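Local coordinates for DsbA family protein (Salmonella typhimurium, PDB 7JVE) that acts as a trimeric thioredoxin-like enzyme of a fimbrial operon, with both thiol oxidase and disulfide isomerase activities, at residues A[82-92]-A[113-123]; A[136-145]-A[179-188]. All coordinates share one frame; numbering follows the deposited sequence.

Contact 1: A[82-92]-A[113-123]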
loop_
_atom_site.group_PDB
_atom_site.type_symbol
_atom_site.label_atom_id
_atom_site.label_comp_id
_atom_site.label_asym_id
_atom_site.label_seq_id
_atom_site.Cartn_x
_atom_site.Cartn_y
_atom_site.Cartn_z
ATOM N N ALA A 82 -30.781 9.045 25.350
ATOM C CA ALA A 82 -29.421 8.810 25.815
ATOM C C ALA A 82 -28.596 10.087 25.769
ATOM O O ALA A 82 -28.762 10.936 24.881
ATOM C CB ALA A 82 -28.720 7.744 24.967
ATOM N N LYS A 83 -27.658 10.198 26.715
ATOM C CA LYS A 83 -26.836 11.396 26.747
ATOM C C LYS A 83 -25.813 11.371 25.622
ATOM O O LYS A 83 -25.451 12.432 25.102
ATOM C CB LYS A 83 -26.119 11.556 28.081
ATOM C CG LYS A 83 -25.488 12.941 28.183
ATOM C CD LYS A 83 -24.812 13.255 29.490
ATOM C CE LYS A 83 -24.396 14.750 29.546
ATOM N NZ LYS A 83 -23.637 15.032 30.810
ATOM N N ALA A 84 -25.376 10.179 25.196
ATOM C CA ALA A 84 -24.435 10.050 24.088
ATOM C C ALA A 84 -25.001 9.177 22.974
ATOM O O ALA A 84 -25.728 8.203 23.215
ATOM C CB ALA A 84 -23.096 9.471 24.545
ATOM N N ALA A 85 -24.626 9.526 21.746
ATOM C CA ALA A 85 -24.989 8.758 20.569
ATOM C C ALA A 85 -23.747 8.375 19.770
ATOM O O ALA A 85 -22.747 9.102 19.723
ATOM C CB ALA A 85 -25.963 9.529 19.674
ATOM N N VAL A 86 -23.837 7.210 19.140
ATOM C CA VAL A 86 -22.837 6.700 18.216
ATOM C C VAL A 86 -23.573 6.486 16.910
ATOM O O VAL A 86 -24.466 5.637 16.836
ATOM C CB VAL A 86 -22.203 5.394 18.716
ATOM C CG1 VAL A 86 -21.234 4.823 17.671
ATOM C CG2 VAL A 86 -21.526 5.622 20.047
ATOM N N VAL A 87 -23.235 7.273 15.895
ATOM C CA VAL A 87 -23.890 7.224 14.596
ATOM C C VAL A 87 -22.977 6.459 13.651
ATOM O O VAL A 87 -21.799 6.804 13.510
ATOM C CB VAL A 87 -24.175 8.644 14.071
ATOM C CG1 VAL A 87 -24.966 8.593 12.771
ATOM C CG2 VAL A 87 -24.914 9.452 15.109
ATOM N N MET A 88 -23.496 5.408 13.012
ATOM C CA MET A 88 -22.648 4.519 12.224
ATOM C C MET A 88 -23.077 4.520 10.762
ATOM O O MET A 88 -24.191 4.090 10.431
ATOM C CB MET A 88 -22.641 3.096 12.789
ATOM C CG MET A 88 -22.258 3.008 14.267
ATOM S SD MET A 88 -22.777 1.508 15.149
ATOM C CE MET A 88 -24.570 1.576 15.031
ATOM N N PHE A 89 -22.183 5.013 9.903
ATOM C CA PHE A 89 -22.310 4.926 8.455
ATOM C C PHE A 89 -21.634 3.643 7.973
ATOM O O PHE A 89 -20.432 3.443 8.185
ATOM C CB PHE A 89 -21.685 6.154 7.801
ATOM C CG PHE A 89 -22.420 7.430 8.103
ATOM C CD1 PHE A 89 -22.292 8.039 9.345
ATOM C CD2 PHE A 89 -23.286 7.991 7.153
ATOM C CE1 PHE A 89 -22.967 9.227 9.625
ATOM C CE2 PHE A 89 -23.971 9.166 7.416
ATOM C CZ PHE A 89 -23.816 9.801 8.661
ATOM N N PHE A 90 -22.409 2.775 7.332
ATOM C CA PHE A 90 -21.912 1.477 6.927
ATOM C C PHE A 90 -22.674 1.027 5.687
ATOM O O PHE A 90 -23.805 1.461 5.429
ATOM C CB PHE A 90 -22.071 0.435 8.041
ATOM C CG PHE A 90 -23.501 0.136 8.349
ATOM C CD1 PHE A 90 -24.226 0.957 9.197
ATOM C CD2 PHE A 90 -24.152 -0.919 7.721
ATOM C CE1 PHE A 90 -25.560 0.700 9.440
ATOM C CE2 PHE A 90 -25.474 -1.182 7.975
ATOM C CZ PHE A 90 -26.179 -0.377 8.832
ATOM N N ASP A 91 -22.013 0.166 4.919
ATOM C CA ASP A 91 -22.567 -0.532 3.768
ATOM C C ASP A 91 -22.502 -2.022 4.096
ATOM O O ASP A 91 -21.471 -2.501 4.586
ATOM C CB ASP A 91 -21.749 -0.170 2.512
ATOM C CG ASP A 91 -22.244 -0.833 1.225
ATOM O OD1 ASP A 91 -22.924 -1.891 1.258
ATOM O OD2 ASP A 91 -21.899 -0.276 0.147
ATOM N N TYR A 92 -23.600 -2.751 3.872
ATOM C CA TYR A 92 -23.555 -4.175 4.178
ATOM C C TYR A 92 -22.495 -4.918 3.359
ATOM O O TYR A 92 -22.023 -5.973 3.794
ATOM C CB TYR A 92 -24.919 -4.830 3.971
ATOM C CG TYR A 92 -25.902 -4.539 5.082
ATOM C CD1 TYR A 92 -25.725 -5.085 6.361
ATOM C CD2 TYR A 92 -26.999 -3.719 4.866
ATOM C CE1 TYR A 92 -26.618 -4.824 7.382
ATOM C CE2 TYR A 92 -27.909 -3.445 5.889
ATOM C CZ TYR A 92 -27.712 -3.997 7.143
ATOM O OH TYR A 92 -28.616 -3.738 8.156
ATOM N N ASP A 113 -26.870 2.256 27.987
ATOM C CA ASP A 113 -27.324 3.613 28.244
ATOM C C ASP A 113 -27.089 4.556 27.072
ATOM O O ASP A 113 -27.482 5.725 27.155
ATOM C CB ASP A 113 -26.590 4.145 29.471
ATOM C CG ASP A 113 -25.066 4.209 29.250
ATOM O OD1 ASP A 113 -24.468 5.257 29.593
ATOM O OD2 ASP A 113 -24.480 3.238 28.704
ATOM N N THR A 114 -26.440 4.089 26.003
ATOM C CA THR A 114 -26.016 4.926 24.894
ATOM C C THR A 114 -26.831 4.571 23.658
ATOM O O THR A 114 -27.214 3.418 23.456
ATOM C CB THR A 114 -24.508 4.749 24.639
ATOM O OG1 THR A 114 -23.760 5.302 25.731
ATOM C CG2 THR A 114 -24.059 5.405 23.340
ATOM N N ARG A 115 -27.124 5.575 22.845
ATOM C CA ARG A 115 -27.933 5.382 21.655
ATOM C C ARG A 115 -27.038 5.077 20.453
ATOM O O ARG A 115 -26.095 5.828 20.169
ATOM C CB ARG A 115 -28.789 6.626 21.387
ATOM C CG ARG A 115 -29.815 6.460 20.288
ATOM C CD ARG A 115 -30.592 7.741 20.036
ATOM N NE ARG A 115 -31.452 7.608 18.866
ATOM C CZ ARG A 115 -31.689 8.586 17.999
ATOM N NH1 ARG A 115 -31.125 9.776 18.175
ATOM N NH2 ARG A 115 -32.467 8.369 16.941
ATOM N N PHE A 116 -27.335 3.981 19.753
ATOM C CA PHE A 116 -26.596 3.598 18.555
ATOM C C PHE A 116 -27.519 3.738 17.349
ATOM O O PHE A 116 -28.581 3.106 17.291
ATOM C CB PHE A 116 -26.039 2.180 18.678
ATOM C CG PHE A 116 -24.950 2.040 19.713
ATOM C CD1 PHE A 116 -25.266 1.963 21.069
ATOM C CD2 PHE A 116 -23.603 1.990 19.335
ATOM C CE1 PHE A 116 -24.262 1.826 22.037
ATOM C CE2 PHE A 116 -22.600 1.846 20.288
ATOM C CZ PHE A 116 -22.923 1.771 21.644
ATOM N N ILE A 117 -27.126 4.603 16.415
ATOM C CA ILE A 117 -27.932 4.977 15.267
ATOM C C ILE A 117 -27.285 4.387 14.023
ATOM O O ILE A 117 -26.065 4.470 13.850
ATOM C CB ILE A 117 -28.054 6.511 15.170
ATOM C CG1 ILE A 117 -28.558 7.080 16.508
ATOM C CG2 ILE A 117 -28.949 6.903 14.014
ATOM C CD1 ILE A 117 -28.817 8.585 16.505
ATOM N N PHE A 118 -28.099 3.801 13.157
ATOM C CA PHE A 118 -27.628 3.052 11.994
ATOM C C PHE A 118 -27.916 3.835 10.716
ATOM O O PHE A 118 -29.081 4.080 10.377
ATOM C CB PHE A 118 -28.302 1.677 11.950
ATOM C CG PHE A 118 -27.878 0.760 13.084
ATOM C CD1 PHE A 118 -28.450 0.882 14.341
ATOM C CD2 PHE A 118 -26.891 -0.210 12.888
ATOM C CE1 PHE A 118 -28.056 0.041 15.398
ATOM C CE2 PHE A 118 -26.490 -1.056 13.928
ATOM C CZ PHE A 118 -27.069 -0.924 15.189
ATOM N N LYS A 119 -26.870 4.222 10.004
ATOM C CA LYS A 119 -27.024 4.964 8.747
ATOM C C LYS A 119 -26.546 4.081 7.592
ATOM O O LYS A 119 -25.370 4.090 7.240
ATOM C CB LYS A 119 -26.234 6.288 8.782
ATOM C CG LYS A 119 -26.579 7.176 9.941
ATOM C CD LYS A 119 -27.981 7.760 9.762
ATOM C CE LYS A 119 -28.151 9.030 10.563
ATOM N NZ LYS A 119 -29.474 9.663 10.332
ATOM N N GLU A 120 -27.473 3.335 6.995
ATOM C CA GLU A 120 -27.159 2.497 5.843
ATOM C C GLU A 120 -26.969 3.362 4.603
ATOM O O GLU A 120 -27.802 4.232 4.324
ATOM C CB GLU A 120 -28.286 1.497 5.603
ATOM C CG GLU A 120 -28.424 0.462 6.684
ATOM C CD GLU A 120 -29.702 -0.349 6.574
ATOM O OE1 GLU A 120 -29.999 -0.830 5.471
ATOM O OE2 GLU A 120 -30.393 -0.535 7.601
ATOM N N PHE A 121 -25.887 3.117 3.854
ATOM C CA PHE A 121 -25.613 3.855 2.629
ATOM C C PHE A 121 -24.773 2.992 1.693
ATOM O O PHE A 121 -24.174 1.997 2.123
ATOM C CB PHE A 121 -24.920 5.203 2.928
ATOM C CG PHE A 121 -23.415 5.103 3.175
ATOM C CD1 PHE A 121 -22.914 4.373 4.239
ATOM C CD2 PHE A 121 -22.512 5.787 2.365
ATOM C CE1 PHE A 121 -21.523 4.290 4.486
ATOM C CE2 PHE A 121 -21.128 5.715 2.601
ATOM C CZ PHE A 121 -20.633 4.954 3.666
ATOM N N PRO A 122 -24.710 3.344 0.392
ATOM C CA PRO A 122 -23.952 2.537 -0.575
ATOM C C PRO A 122 -22.612 3.157 -0.943
ATOM O O PRO A 122 -22.582 4.306 -1.399
ATOM C CB PRO A 122 -24.876 2.524 -1.794
ATOM C CG PRO A 122 -25.698 3.814 -1.650
ATOM C CD PRO A 122 -25.459 4.409 -0.285
ATOM N N ILE A 123 -21.514 2.408 -0.793
ATOM C CA ILE A 123 -20.193 2.959 -1.094
ATOM C C ILE A 123 -20.056 3.249 -2.584
ATOM O O ILE A 123 -19.467 4.259 -2.978
ATOM C CB ILE A 123 -19.090 2.004 -0.607
ATOM C CG1 ILE A 123 -19.065 1.958 0.912
ATOM C CG2 ILE A 123 -17.719 2.408 -1.172
ATOM C CD1 ILE A 123 -18.027 1.007 1.438
HETATM O O HOH W 1 -27.555 8.182 28.890
HETATM O O HOH W 2 -25.239 7.948 26.768
HETATM O O HOH W 3 -31.123 -3.098 7.075
HETATM O O HOH W 4 -25.672 -0.686 2.460
#
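Met88 sets its terminal methyl on the flat of the Phe118 ring, a CH-pi contact in which CE lies 3.5 Å from the ring centroid and only 13° off the normal. The bend at the end of the methionine chain (chi3 -62°) turns CE onto the ring centre, while SD stays farther off above the same ring in a Met-aromatic contact. Phe90 comes to the Phe118 ring from its edge, CE1 of Phe90 lying 3.8 Å from CD2 of Phe118. Glu120 runs alongside the Phe90 ring, its CA over one face and its CG close to CZ. On the other side of the sheet, Lys119 lays CB over one face of the Phe89 ring, and its CG meets CG1 of Val87 at 3.6 Å. That methylene chain, bent at its second torsion, carries the ammonium group away from strand 84-90, to hydrogen bonds with Ser74 OG and the backbone O of Glu68.

Seven backbone hydrogen bonds hold these pairs in step, from Arg115 N to Ala84 O (3.0 Å) through to Phe121 N on Phe90 O. Beyond the last of them a carboxylate takes over: Asp91 OD2 accepts from Ile123 N at 2.9 Å, on the anti side and nearly straight (175° at the hydrogen), and also forms a salt bridge with Arg127; OD1 accepts from Gln93 N. A water joins Tyr92 OH to Glu120 OE2, which also bonds Tyr150 of helix 147-159. At the opposite end another water links Lys83 N with Asp113 O. Two neighbouring parallel strands connected through helix 95-110 make a beta-alpha-beta unit of the thioredoxin fold, and just past the first strand comes the Cys94–Cys97 disulfide at the start of that helix, with Ile123 touching this CxxC motif.

Contact 2: A[136-145]-A[179-188]. With EDO (1,2-ethanediol), chain J.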
loop_
_atom_site.group_PDB
_atom_site.type_symbol
_atom_site.label_atom_id
_atom_site.label_comp_id
_atom_site.label_asym_id
_atom_site.label_seq_id
_atom_site.Cartn_x
_atom_site.Cartn_y
_atom_site.Cartn_z
ATOM N N ARG A 136 -34.778 -1.251 2.881
ATOM C CA ARG A 136 -36.234 -1.444 2.928
ATOM C C ARG A 136 -36.618 -2.512 3.946
ATOM O O ARG A 136 -37.529 -2.309 4.760
ATOM C CB ARG A 136 -36.791 -1.839 1.562
ATOM C CG ARG A 136 -36.863 -0.743 0.520
ATOM C CD ARG A 136 -37.557 -1.273 -0.754
ATOM N NE ARG A 136 -37.447 -0.294 -1.827
ATOM C CZ ARG A 136 -38.158 0.829 -1.876
ATOM N NH1 ARG A 136 -39.032 1.105 -0.914
ATOM N NH2 ARG A 136 -37.989 1.682 -2.862
ATOM N N VAL A 137 -35.948 -3.673 3.891
ATOM C CA VAL A 137 -36.230 -4.754 4.836
ATOM C C VAL A 137 -35.963 -4.291 6.253
ATOM O O VAL A 137 -36.812 -4.433 7.143
ATOM C CB VAL A 137 -35.395 -6.000 4.508
ATOM C CG1 VAL A 137 -35.734 -7.124 5.503
ATOM C CG2 VAL A 137 -35.610 -6.432 3.069
ATOM N N GLY A 138 -34.780 -3.707 6.478
ATOM C CA GLY A 138 -34.429 -3.257 7.814
ATOM C C GLY A 138 -35.429 -2.261 8.371
ATOM O O GLY A 138 -35.793 -2.317 9.546
ATOM N N GLU A 139 -35.909 -1.350 7.529
ATOM C CA GLU A 139 -36.882 -0.395 8.021
ATOM C C GLU A 139 -38.186 -1.082 8.420
ATOM O O GLU A 139 -38.782 -0.732 9.443
ATOM C CB GLU A 139 -37.132 0.670 6.981
ATOM C CG GLU A 139 -38.137 1.658 7.459
ATOM C CD GLU A 139 -38.258 2.817 6.530
ATOM O OE1 GLU A 139 -37.631 3.861 6.837
ATOM O OE2 GLU A 139 -38.955 2.667 5.495
ATOM N N GLN A 140 -38.647 -2.058 7.632
ATOM C CA GLN A 140 -39.843 -2.808 8.011
ATOM C C GLN A 140 -39.632 -3.543 9.327
ATOM O O GLN A 140 -40.484 -3.489 10.221
ATOM C CB GLN A 140 -40.242 -3.797 6.913
ATOM C CG GLN A 140 -40.832 -3.139 5.703
ATOM C CD GLN A 140 -42.065 -2.324 6.067
ATOM O OE1 GLN A 140 -42.984 -2.812 6.738
ATOM N NE2 GLN A 140 -42.059 -1.053 5.676
ATOM N N VAL A 141 -38.498 -4.233 9.468
ATOM C CA VAL A 141 -38.219 -4.945 10.714
ATOM C C VAL A 141 -38.185 -3.960 11.885
ATOM O O VAL A 141 -38.808 -4.181 12.936
ATOM C CB VAL A 141 -36.908 -5.746 10.586
ATOM C CG1 VAL A 141 -36.423 -6.287 11.948
ATOM C CG2 VAL A 141 -37.058 -6.859 9.553
ATOM N N TRP A 142 -37.490 -2.834 11.704
ATOM C CA TRP A 142 -37.394 -1.845 12.774
ATOM C C TRP A 142 -38.766 -1.305 13.165
ATOM O O TRP A 142 -39.081 -1.195 14.355
ATOM C CB TRP A 142 -36.492 -0.695 12.355
ATOM C CG TRP A 142 -36.339 0.297 13.424
ATOM C CD1 TRP A 142 -35.920 0.071 14.724
ATOM C CD2 TRP A 142 -36.573 1.689 13.321
ATOM N NE1 TRP A 142 -35.883 1.251 15.426
ATOM C CE2 TRP A 142 -36.277 2.261 14.587
ATOM C CE3 TRP A 142 -36.975 2.517 12.277
ATOM C CZ2 TRP A 142 -36.392 3.607 14.832
ATOM C CZ3 TRP A 142 -37.089 3.851 12.520
ATOM C CH2 TRP A 142 -36.800 4.392 13.789
ATOM N N LEU A 143 -39.600 -0.970 12.170
ATOM C CA LEU A 143 -40.855 -0.279 12.453
ATOM C C LEU A 143 -41.906 -1.209 13.047
ATOM O O LEU A 143 -42.790 -0.747 13.781
ATOM C CB LEU A 143 -41.406 0.369 11.186
ATOM C CG LEU A 143 -40.682 1.584 10.603
ATOM C CD1 LEU A 143 -41.240 1.876 9.196
ATOM C CD2 LEU A 143 -40.838 2.797 11.541
ATOM N N THR A 144 -41.844 -2.506 12.737
ATOM C CA THR A 144 -42.874 -3.425 13.203
ATOM C C THR A 144 -42.434 -4.242 14.417
ATOM O O THR A 144 -43.290 -4.675 15.203
ATOM C CB THR A 144 -43.328 -4.371 12.062
ATOM O OG1 THR A 144 -42.288 -5.291 11.753
ATOM C CG2 THR A 144 -43.584 -3.591 10.783
ATOM N N GLN A 145 -41.125 -4.431 14.617
ATOM C CA GLN A 145 -40.655 -5.294 15.690
ATOM C C GLN A 145 -39.649 -4.660 16.627
ATOM O O GLN A 145 -39.402 -5.245 17.685
ATOM C CB GLN A 145 -40.038 -6.583 15.128
ATOM C CG GLN A 145 -40.971 -7.368 14.197
ATOM C CD GLN A 145 -40.354 -8.698 13.840
ATOM O OE1 GLN A 145 -40.150 -9.535 14.712
ATOM N NE2 GLN A 145 -39.968 -8.864 12.582
ATOM N N TYR A 179 -37.802 -12.654 8.333
ATOM C CA TYR A 179 -38.022 -11.527 9.222
ATOM C C TYR A 179 -39.284 -10.748 8.915
ATOM O O TYR A 179 -39.728 -9.969 9.766
ATOM C CB TYR A 179 -36.831 -10.558 9.174
ATOM C CG TYR A 179 -35.592 -11.142 9.798
ATOM C CD1 TYR A 179 -34.840 -12.103 9.128
ATOM C CD2 TYR A 179 -35.183 -10.752 11.064
ATOM C CE1 TYR A 179 -33.722 -12.638 9.695
ATOM C CE2 TYR A 179 -34.065 -11.286 11.633
ATOM C CZ TYR A 179 -33.337 -12.224 10.942
ATOM O OH TYR A 179 -32.221 -12.762 11.521
ATOM N N LEU A 180 -39.865 -10.928 7.735
ATOM C CA LEU A 180 -41.037 -10.179 7.313
ATOM C C LEU A 180 -42.190 -11.144 7.150
ATOM O O LEU A 180 -41.975 -12.326 6.878
ATOM C CB LEU A 180 -40.771 -9.466 5.990
ATOM C CG LEU A 180 -39.630 -8.443 5.979
ATOM C CD1 LEU A 180 -39.461 -7.887 4.547
ATOM C CD2 LEU A 180 -39.842 -7.331 7.012
ATOM N N THR A 181 -43.416 -10.655 7.334
ATOM C CA THR A 181 -44.559 -11.450 6.926
ATOM C C THR A 181 -44.592 -11.552 5.406
ATOM O O THR A 181 -44.040 -10.699 4.701
ATOM C CB THR A 181 -45.879 -10.837 7.377
ATOM O OG1 THR A 181 -46.082 -9.612 6.658
ATOM C CG2 THR A 181 -45.922 -10.606 8.910
ATOM N N PRO A 182 -45.264 -12.570 4.874
ATOM C CA PRO A 182 -45.407 -12.649 3.409
ATOM C C PRO A 182 -45.960 -11.363 2.820
ATOM O O PRO A 182 -45.556 -10.959 1.719
ATOM C CB PRO A 182 -46.361 -13.846 3.210
ATOM C CG PRO A 182 -46.155 -14.692 4.446
ATOM C CD PRO A 182 -45.931 -13.686 5.573
ATOM N N THR A 183 -46.843 -10.674 3.542
ATOM C CA THR A 183 -47.402 -9.432 3.016
ATOM C C THR A 183 -46.348 -8.326 2.976
ATOM O O THR A 183 -46.217 -7.618 1.972
ATOM C CB THR A 183 -48.607 -9.018 3.854
ATOM O OG1 THR A 183 -49.622 -10.008 3.695
ATOM C CG2 THR A 183 -49.144 -7.666 3.405
ATOM N N GLN A 184 -45.592 -8.157 4.063
ATOM C CA GLN A 184 -44.498 -7.189 4.057
ATOM C C GLN A 184 -43.493 -7.510 2.960
ATOM O O GLN A 184 -43.062 -6.624 2.213
ATOM C CB GLN A 184 -43.799 -7.173 5.414
ATOM C CG GLN A 184 -44.586 -6.492 6.509
ATOM C CD GLN A 184 -44.092 -6.882 7.896
ATOM O OE1 GLN A 184 -43.337 -7.846 8.064
ATOM N NE2 GLN A 184 -44.518 -6.128 8.895
ATOM N N LEU A 185 -43.090 -8.780 2.865
ATOM C CA LEU A 185 -42.133 -9.175 1.838
ATOM C C LEU A 185 -42.633 -8.778 0.461
ATOM O O LEU A 185 -41.899 -8.172 -0.330
ATOM C CB LEU A 185 -41.891 -10.676 1.901
ATOM C CG LEU A 185 -40.890 -11.203 0.879
ATOM C CD1 LEU A 185 -39.474 -10.785 1.278
ATOM C CD2 LEU A 185 -41.043 -12.736 0.729
ATOM N N ALA A 186 -43.894 -9.104 0.163
ATOM C CA ALA A 186 -44.450 -8.751 -1.135
ATOM C C ALA A 186 -44.454 -7.243 -1.329
ATOM O O ALA A 186 -44.214 -6.755 -2.440
ATOM C CB ALA A 186 -45.864 -9.327 -1.293
ATOM N N ALA A 187 -44.723 -6.484 -0.263
ATOM C CA ALA A 187 -44.743 -5.034 -0.414
ATOM C C ALA A 187 -43.345 -4.494 -0.688
ATOM O O ALA A 187 -43.180 -3.542 -1.461
ATOM C CB ALA A 187 -45.352 -4.370 0.824
ATOM N N VAL A 188 -42.322 -5.103 -0.081
ATOM C CA VAL A 188 -40.954 -4.663 -0.334
ATOM C C VAL A 188 -40.545 -4.990 -1.761
ATOM O O VAL A 188 -39.874 -4.193 -2.436
ATOM C CB VAL A 188 -39.982 -5.295 0.680
ATOM C CG1 VAL A 188 -38.555 -5.093 0.202
ATOM C CG2 VAL A 188 -40.195 -4.695 2.057
HETATM C C1 EDO J . -39.794 1.815 15.856
HETATM O O1 EDO J . -40.345 0.513 16.108
HETATM C C2 EDO J . -39.660 2.541 17.191
HETATM O O2 EDO J . -39.119 1.555 18.079
HETATM O O HOH W 5 -43.395 -8.164 11.263
#
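Helices 136-145 and 182-188 run roughly antiparallel, their axes 146° apart in direction and 10.5 Å at closest approach, a spacing bridged by side chains and by the turn that leads into the second helix. Leu180, in that turn, fills much of the gap. Its CD2 meets Gln140 CB at 3.6 Å and Val141 CG2 at 3.8 Å, while CD1 rests on Val137 CG1; chi2 of 177° spreads the two methyls to these separate partners. Tyr179 adds its CB against Val141 CG2. Farther along, Val188 divides its branches, CG1 lying against Arg136 CB at 3.9 Å and CG2 against Gln140 CG.

Polar groups gather near the start of helix 182-188. Thr181 and Gln184 form a capping box: Thr181 OG1 accepts from Gln184 N at 3.0 Å, and Gln184 OE1 accepts in return from Thr181 N. The second of these bonds, with Thr181 N above the carbonyl plane, helps to hold the Gln184 amide, and NE2 lies 3.3 Å from Thr144 CG2. One water donates to both Gln184 OE1 and Thr144 OG1. The same hydroxyl donates to Gln140 O, reaching that carbonyl from the opposite face to Thr144 N.

Around this pair, Val137 also packs on Val172 and Ala176 of helix 169-176. Trp153 of helix 147-159 touches Val137 and stacks edge-to-face with Tyr179, while Arg136 turns its guanidinium to Gln192 and Ala196 beyond the paired segments.

In the fold
Contact 1 is part of the core, its centre about 9 Å from the centre of the chain against about 27 Å for contact 2, which is partly buried among the helices; their centres are about 20 Å apart and they do not touch. The chain passes directly from one to the other, since strand 115-120 is followed by helix 128-145. That helix also serves both: Ala134 and Ala135 lie against Tyr92 and Glu120 of contact 1, while its later turns form contact 2. Regular backbone bonding sets the register in the sheet; aromatic rings crowd the face of Phe116 and Phe118. Between the helices, small aliphatic branches make the join, with water and capping bonds toward one end.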